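Local coordinates for protein homocitrate synthase (Sulfolobus acidocaldarius, PDB 6KTQ) that catalyses the aldol-type condensation of acetyl-CoA with 2-oxoglutarate to homocitrate, the first step of lysine biosynthesis by the alpha-aminoadipate pathway, at residues A[286-291]-A[307-312]; A[350-355]-A[375-380]; A[356-361]-A[368-373]. One frame throughout, in Å; residues are numbered along the deposited sequence.

Along the chain interaction 1 closes before interaction 2 opens, and interaction 3 is nested inside the loop that interaction 2 closes. Interaction 1 joins the start of helix 287-298 to the loop leading toward strand 315-316. It lies about where the chain leaves the catalytic barrel. Interactions 2 and 3 both involve helices 354-364 and 370-381; interaction 2 also uses the loop just before the first. Their centres are about 9 Å apart, and Val357 and Phe361 of interaction 3 touch Thr352, Val376 and Ile380 of interaction 2. Interaction 1 is separate, its centre about 31 and 32 Å from the centres of interactions 2 and 3. All three lie away from the sites for 2-oxoglutarate, coenzyme A and zinc.

Interaction 1. Residues A[286-291]-A[307-312]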
# COMPACT_ATOMS: atom_id res chain seq x y z
N LYS A 286 1.99 26.77 -15.85
CA LYS A 286 1.24 27.09 -17.04
C LYS A 286 -0.27 26.76 -16.94
O LYS A 286 -1.01 26.92 -17.91
CB LYS A 286 1.86 26.36 -18.24
CG LYS A 286 3.21 26.93 -18.65
CD LYS A 286 3.78 26.23 -19.88
CE LYS A 286 2.97 26.49 -21.17
NZ LYS A 286 2.51 27.90 -21.34
N LEU A 287 -0.71 26.34 -15.75
CA LEU A 287 -2.11 26.01 -15.55
C LEU A 287 -3.02 27.22 -15.80
O LEU A 287 -4.05 27.07 -16.46
CB LEU A 287 -2.33 25.46 -14.14
CG LEU A 287 -1.66 24.09 -13.91
CD1 LEU A 287 -1.77 23.67 -12.44
CD2 LEU A 287 -2.30 23.06 -14.81
N SER A 288 -2.67 28.39 -15.29
CA SER A 288 -3.48 29.58 -15.50
C SER A 288 -3.67 29.90 -16.98
O SER A 288 -4.77 30.20 -17.42
CB SER A 288 -2.88 30.77 -14.79
OG SER A 288 -3.17 30.69 -13.41
N GLU A 289 -2.60 29.79 -17.76
CA GLU A 289 -2.64 30.15 -19.17
C GLU A 289 -3.53 29.18 -19.93
O GLU A 289 -4.35 29.61 -20.76
CB GLU A 289 -1.23 30.15 -19.75
CG GLU A 289 -1.16 30.48 -21.24
CD GLU A 289 0.19 30.12 -21.86
OE1 GLU A 289 0.21 29.33 -22.83
OE2 GLU A 289 1.23 30.59 -21.35
N VAL A 290 -3.41 27.89 -19.63
CA VAL A 290 -4.22 26.90 -20.33
C VAL A 290 -5.68 26.98 -19.91
O VAL A 290 -6.58 26.88 -20.75
CB VAL A 290 -3.63 25.48 -20.21
CG1 VAL A 290 -4.51 24.46 -20.92
CG2 VAL A 290 -2.21 25.48 -20.81
N ALA A 291 -5.91 27.19 -18.62
CA ALA A 291 -7.27 27.39 -18.12
C ALA A 291 -7.95 28.59 -18.79
O ALA A 291 -9.14 28.56 -19.13
CB ALA A 291 -7.22 27.63 -16.63
N PRO A 307 -10.40 26.66 -7.39
CA PRO A 307 -9.08 26.40 -6.83
C PRO A 307 -7.92 26.57 -7.82
O PRO A 307 -8.07 26.25 -9.00
CB PRO A 307 -9.19 24.94 -6.34
CG PRO A 307 -10.63 24.79 -6.00
CD PRO A 307 -11.36 25.58 -7.08
N ILE A 308 -6.78 27.05 -7.31
CA ILE A 308 -5.50 27.13 -8.03
C ILE A 308 -5.44 28.25 -9.06
O ILE A 308 -4.53 29.08 -9.01
CB ILE A 308 -5.11 25.80 -8.71
CG1 ILE A 308 -5.24 24.61 -7.75
CG2 ILE A 308 -3.71 25.89 -9.32
CD1 ILE A 308 -4.59 24.79 -6.39
N THR A 309 -6.37 28.25 -10.02
CA THR A 309 -6.39 29.26 -11.08
C THR A 309 -7.42 30.36 -10.83
O THR A 309 -7.45 31.34 -11.55
CB THR A 309 -6.67 28.63 -12.45
OG1 THR A 309 -7.94 27.97 -12.45
CG2 THR A 309 -5.57 27.63 -12.80
N GLY A 310 -8.28 30.19 -9.84
CA GLY A 310 -9.31 31.20 -9.60
C GLY A 310 -8.77 32.56 -9.18
O GLY A 310 -7.72 32.69 -8.53
N ASP A 311 -9.50 33.59 -9.55
CA ASP A 311 -9.10 34.96 -9.19
C ASP A 311 -8.68 35.08 -7.73
O ASP A 311 -7.69 35.75 -7.42
CB ASP A 311 -10.26 35.93 -9.44
CG ASP A 311 -10.63 36.05 -10.90
OD1 ASP A 311 -9.79 35.78 -11.77
OD2 ASP A 311 -11.79 36.41 -11.18
N TYR A 312 -9.45 34.47 -6.81
CA TYR A 312 -9.22 34.66 -5.39
C TYR A 312 -8.31 33.66 -4.69
O TYR A 312 -8.13 33.80 -3.46
CB TYR A 312 -10.56 34.68 -4.62
CG TYR A 312 -11.52 35.76 -5.04
CD1 TYR A 312 -11.10 36.87 -5.75
CD2 TYR A 312 -12.86 35.67 -4.69
CE1 TYR A 312 -12.01 37.85 -6.12
CE2 TYR A 312 -13.75 36.64 -5.07
CZ TYR A 312 -13.32 37.73 -5.78
OH TYR A 312 -14.22 38.69 -6.15
O HOH W 1 -5.29 32.00 -12.95
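The methyl group of Thr309 presses onto the first turn of helix 287-298. Its CG2 lies 3.9 Å from Ser288 N and 4.0 Å from Leu287 C, over the backbone between the two residues. The side chains around this spot complete the seat: Leu287 CB (4.1 Å from Thr309 CG2), Ala291 CB and Ser288 OG surround the methyl. Next to this, Leu287 CD1 meets Ile308 CG2 at 4.3 Å. No direct hydrogen bond crosses the contact. A water bridges its edge: it donates to Thr309 O at 2.7 Å and also bonds Ser288 OG. The helix follows the TIM barrel of this DRE-TIM enzyme, and the 307-312 loop folds back over its start before the chain runs on to strand 315-316. Thr309 chi1 of 60° sets CG2 anti to the carbonyl carbon, facing the helix, and turns OG1 another way, to a hydrogen bond with Gln267 NE2. Helix 266-277, which carries Gln267, also packs on Leu287 through Ala270 and on Ile308 through Ala271. Arg342 NH1 is hydrogen-bonded to Ile308 O and Gly310 O, which ties down the loop on both sides of Thr309.

Interaction 2. Residues A[350-355]-A[375-380]; sequences KYTGKH and QVLAKI
Leu377 and Ile380, one turn apart on helix 370-381, rest on the backbone and side chains that lead into helix 354-364. Leu377 has the most surface buried by the contact. Its CD2 touches Thr352 CG2 at 3.5 Å, the closest approach between the two segments. The same methyl lies 4.1 Å from Gly353 CA. The other branch, CD1, reaches Lys354 N at 4.0 Å. The two methyls lie side by side along the chain, CD2 at Thr352 and Gly353 and CD1 at the start of the helix. Gly353 is the N-cap residue there, so Leu377 covers the very start of helix 354-364. Leu377 chi1 of -140° lies well away from a staggered value, which suggests that the side chain is turned to fit this site. Ile380 comes second. Its CG2, anti to its own backbone N, lies 4.1 Å from Lys350 N and also approaches Thr352 CG2 at 4.2 Å. Thr352 is therefore the shared partner. Its methyl faces both helix residues and also packs on Val357, one turn into the next helix. Ile380 is covered further by Leu397 of helix 391-402. The contact belongs to the helical region that follows the catalytic barrel in homocitrate synthases. It lets a loop and a helix start dock on a neighbouring helix. Replacing Leu377 with an alanine would probably leave the Thr352 methyl without its nearest partner and open a gap beside the N-cap. The nearby carbonyls have a polar partner of their own: Lys381 NZ donates to Lys350 O and, weakly, to Thr352 O. Lys350 sends its amine away, to Pro384 O. No hydrogen bond or salt bridge joins the two segments, so the contact rests on methyl groups fitted against one another and against backbone.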
# COMPACT_ATOMS: atom_id res chain seq x y z
N LYS A 350 -14.49 46.41 5.00
CA LYS A 350 -14.72 46.56 6.44
C LYS A 350 -14.09 45.45 7.29
O LYS A 350 -14.06 45.56 8.53
CB LYS A 350 -16.22 46.66 6.74
CG LYS A 350 -16.97 45.37 6.50
CD LYS A 350 -18.47 45.57 6.45
CE LYS A 350 -19.16 44.22 6.25
NZ LYS A 350 -20.64 44.33 6.18
N TYR A 351 -13.57 44.40 6.65
CA TYR A 351 -12.93 43.29 7.38
C TYR A 351 -11.45 43.53 7.61
O TYR A 351 -10.79 42.71 8.22
CB TYR A 351 -13.13 41.96 6.61
CG TYR A 351 -14.40 41.29 7.03
CD1 TYR A 351 -15.61 41.65 6.46
CD2 TYR A 351 -14.41 40.36 8.04
CE1 TYR A 351 -16.81 41.08 6.89
CE2 TYR A 351 -15.59 39.76 8.47
CZ TYR A 351 -16.80 40.14 7.90
OH TYR A 351 -17.99 39.57 8.33
N THR A 352 -10.93 44.68 7.19
CA THR A 352 -9.48 44.88 7.24
C THR A 352 -9.05 45.27 8.65
O THR A 352 -9.86 45.39 9.59
CB THR A 352 -9.02 45.94 6.23
OG1 THR A 352 -7.62 45.86 6.03
CG2 THR A 352 -9.38 47.33 6.71
N GLY A 353 -7.75 45.43 8.79
CA GLY A 353 -7.15 45.89 10.03
C GLY A 353 -6.02 46.85 9.78
O GLY A 353 -5.67 47.14 8.65
N LYS A 354 -5.43 47.30 10.87
CA LYS A 354 -4.39 48.34 10.81
C LYS A 354 -3.15 47.90 10.03
O LYS A 354 -2.63 48.67 9.20
CB LYS A 354 -4.10 48.83 12.25
CG LYS A 354 -2.66 48.81 12.72
CD LYS A 354 -2.54 48.94 14.25
CE LYS A 354 -1.95 47.67 14.88
NZ LYS A 354 -2.70 46.39 14.62
N HIS A 355 -2.68 46.66 10.22
CA HIS A 355 -1.50 46.19 9.47
C HIS A 355 -1.70 46.19 7.96
O HIS A 355 -0.80 46.57 7.20
CB HIS A 355 -1.00 44.82 9.98
CG HIS A 355 -0.56 44.84 11.41
ND1 HIS A 355 0.57 45.52 11.84
CD2 HIS A 355 -1.10 44.28 12.52
CE1 HIS A 355 0.70 45.38 13.14
NE2 HIS A 355 -0.29 44.62 13.58
N GLN A 375 -7.88 56.45 12.22
CA GLN A 375 -9.02 57.20 11.72
C GLN A 375 -9.46 56.67 10.37
O GLN A 375 -10.64 56.55 10.12
CB GLN A 375 -8.72 58.72 11.65
CG GLN A 375 -8.51 59.40 13.01
CD GLN A 375 -7.86 60.78 12.86
OE1 GLN A 375 -8.41 61.65 12.21
NE2 GLN A 375 -6.65 60.94 13.41
N VAL A 376 -8.52 56.38 9.48
CA VAL A 376 -8.89 55.78 8.19
C VAL A 376 -9.59 54.43 8.38
O VAL A 376 -10.59 54.14 7.77
CB VAL A 376 -7.65 55.64 7.29
CG1 VAL A 376 -7.93 54.79 6.04
CG2 VAL A 376 -7.16 57.02 6.89
N LEU A 377 -9.06 53.61 9.28
CA LEU A 377 -9.67 52.30 9.56
C LEU A 377 -11.12 52.47 10.04
O LEU A 377 -12.07 51.77 9.58
CB LEU A 377 -8.84 51.60 10.61
CG LEU A 377 -8.53 50.11 10.56
CD1 LEU A 377 -8.52 49.51 11.96
CD2 LEU A 377 -9.42 49.31 9.62
N ALA A 378 -11.33 53.42 10.93
CA ALA A 378 -12.68 53.71 11.42
C ALA A 378 -13.61 54.14 10.31
O ALA A 378 -14.78 53.70 10.24
CB ALA A 378 -12.66 54.76 12.54
N LYS A 379 -13.12 54.98 9.41
CA LYS A 379 -13.94 55.40 8.28
C LYS A 379 -14.29 54.20 7.37
O LYS A 379 -15.43 54.05 6.97
CB LYS A 379 -13.24 56.50 7.49
CG LYS A 379 -13.21 57.83 8.23
CD LYS A 379 -12.18 58.78 7.62
CE LYS A 379 -12.09 60.07 8.42
NZ LYS A 379 -13.22 60.97 8.06
N ILE A 380 -13.30 53.34 7.09
CA ILE A 380 -13.54 52.12 6.31
C ILE A 380 -14.64 51.28 6.96
O ILE A 380 -15.57 50.84 6.28
CB ILE A 380 -12.24 51.31 6.13
CG1 ILE A 380 -11.30 52.02 5.14
CG2 ILE A 380 -12.53 49.91 5.61
CD1 ILE A 380 -9.88 51.50 5.20

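Interaction 3. Residues A[356-361]-A[368-373]; sequences AVKDRF and LTDSEI
Two successive helices, 354-364 and 370-381, pack together here across a short connection in the region after the catalytic barrel. Ile373 lies at the centre. Its CG1 and CG2 both meet the aliphatic part of Lys358, with CG1 3.9 Å from Lys358 CG. Its CD1 reaches Phe361 CD2 at 3.9 Å and Val357 CG1 at 4.2 Å. The Phe361 ring has a second partner in Leu368. Leu368 CD1 sits over the middle of one ring face, 3.7 Å from the centroid and 11° off the ring normal, a CH-pi contact. A capping box starts the second helix just after Leu368: Thr369 N donates to Glu372 OE1 at 2.9 Å, and Glu372 N donates back to Thr369 OG1. This probably helps to hold the helix start, with Leu368 just before it and Asp370 in its first turn. On the more exposed side, Lys358 stretches past Ile373, and its NZ forms a salt bridge with Asp370 OD1 at 2.6 Å. The bond uses the anti lone pair of that oxygen. Asp370 CG is anti to its backbone N (chi1 -171°), which swings the carboxylate back toward the lysine. Helix 370-381 continues the packing on Phe361 and Val357 beyond Ile373.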
# COMPACT_ATOMS: atom_id res chain seq x y z
N ALA A 356 -2.88 45.77 7.52
CA ALA A 356 -3.19 45.73 6.10
C ALA A 356 -3.26 47.14 5.54
O ALA A 356 -2.72 47.41 4.47
CB ALA A 356 -4.50 45.02 5.86
N VAL A 357 -3.95 48.02 6.26
CA VAL A 357 -4.11 49.40 5.78
C VAL A 357 -2.73 50.09 5.74
O VAL A 357 -2.38 50.72 4.72
CB VAL A 357 -5.15 50.16 6.63
CG1 VAL A 357 -5.11 51.64 6.33
CG2 VAL A 357 -6.55 49.61 6.36
N LYS A 358 -1.92 49.92 6.80
CA LYS A 358 -0.56 50.47 6.82
C LYS A 358 0.25 49.97 5.66
O LYS A 358 0.95 50.75 5.01
CB LYS A 358 0.20 50.13 8.11
CG LYS A 358 -0.19 50.94 9.32
CD LYS A 358 0.71 50.69 10.53
CE LYS A 358 0.04 51.18 11.82
NZ LYS A 358 0.98 51.79 12.81
N ASP A 359 0.17 48.66 5.39
CA ASP A 359 0.97 48.08 4.32
C ASP A 359 0.62 48.67 2.95
O ASP A 359 1.51 48.95 2.16
CB ASP A 359 0.82 46.56 4.26
CG ASP A 359 1.68 45.95 3.19
OD1 ASP A 359 2.90 45.96 3.37
OD2 ASP A 359 1.15 45.55 2.16
N ARG A 360 -0.67 48.85 2.66
CA ARG A 360 -1.09 49.42 1.39
C ARG A 360 -0.67 50.91 1.25
O ARG A 360 -0.19 51.34 0.20
CB ARG A 360 -2.60 49.29 1.21
CG ARG A 360 -3.06 49.53 -0.21
CD ARG A 360 -2.68 48.38 -1.13
NE ARG A 360 -2.74 48.73 -2.55
CZ ARG A 360 -2.12 48.07 -3.53
NH1 ARG A 360 -1.36 47.00 -3.28
NH2 ARG A 360 -2.23 48.50 -4.78
N PHE A 361 -0.84 51.69 2.31
CA PHE A 361 -0.31 53.07 2.28
C PHE A 361 1.20 53.11 2.06
O PHE A 361 1.72 53.94 1.27
CB PHE A 361 -0.74 53.84 3.53
CG PHE A 361 -2.14 54.36 3.45
CD1 PHE A 361 -2.48 55.28 2.47
CD2 PHE A 361 -3.11 53.93 4.30
CE1 PHE A 361 -3.76 55.76 2.37
CE2 PHE A 361 -4.39 54.41 4.21
CZ PHE A 361 -4.71 55.33 3.23
N LEU A 368 1.43 57.96 6.92
CA LEU A 368 0.38 58.38 7.83
C LEU A 368 0.83 58.01 9.23
O LEU A 368 1.56 57.03 9.42
CB LEU A 368 -0.93 57.65 7.53
CG LEU A 368 -1.57 57.98 6.20
CD1 LEU A 368 -2.88 57.21 6.12
CD2 LEU A 368 -1.81 59.46 6.03
N THR A 369 0.38 58.79 10.20
CA THR A 369 0.72 58.48 11.58
C THR A 369 -0.16 57.33 12.04
O THR A 369 -1.16 57.01 11.42
CB THR A 369 0.52 59.67 12.53
OG1 THR A 369 -0.86 59.90 12.74
CG2 THR A 369 1.18 60.94 11.95
N ASP A 370 0.24 56.72 13.14
CA ASP A 370 -0.50 55.64 13.73
C ASP A 370 -1.95 56.05 14.01
O ASP A 370 -2.87 55.30 13.71
CB ASP A 370 0.21 55.15 15.00
CG ASP A 370 -0.40 53.90 15.55
OD1 ASP A 370 -0.18 52.82 14.94
OD2 ASP A 370 -1.11 53.99 16.57
N SER A 371 -2.16 57.26 14.53
CA SER A 371 -3.51 57.74 14.79
C SER A 371 -4.32 58.06 13.52
O SER A 371 -5.54 57.88 13.49
CB SER A 371 -3.47 58.97 15.71
OG SER A 371 -4.78 59.44 15.91
N GLU A 372 -3.64 58.56 12.49
CA GLU A 372 -4.27 58.76 11.19
C GLU A 372 -4.72 57.39 10.62
O GLU A 372 -5.80 57.29 10.05
CB GLU A 372 -3.29 59.46 10.23
CG GLU A 372 -3.10 60.93 10.60
CD GLU A 372 -2.13 61.67 9.71
OE1 GLU A 372 -1.14 61.07 9.26
OE2 GLU A 372 -2.37 62.88 9.50
N ILE A 373 -3.90 56.36 10.81
CA ILE A 373 -4.28 55.02 10.35
C ILE A 373 -5.55 54.61 11.09
O ILE A 373 -6.47 54.07 10.46
CB ILE A 373 -3.15 54.01 10.48
CG1 ILE A 373 -1.99 54.36 9.53
CG2 ILE A 373 -3.63 52.57 10.26
CD1 ILE A 373 -2.23 54.09 8.05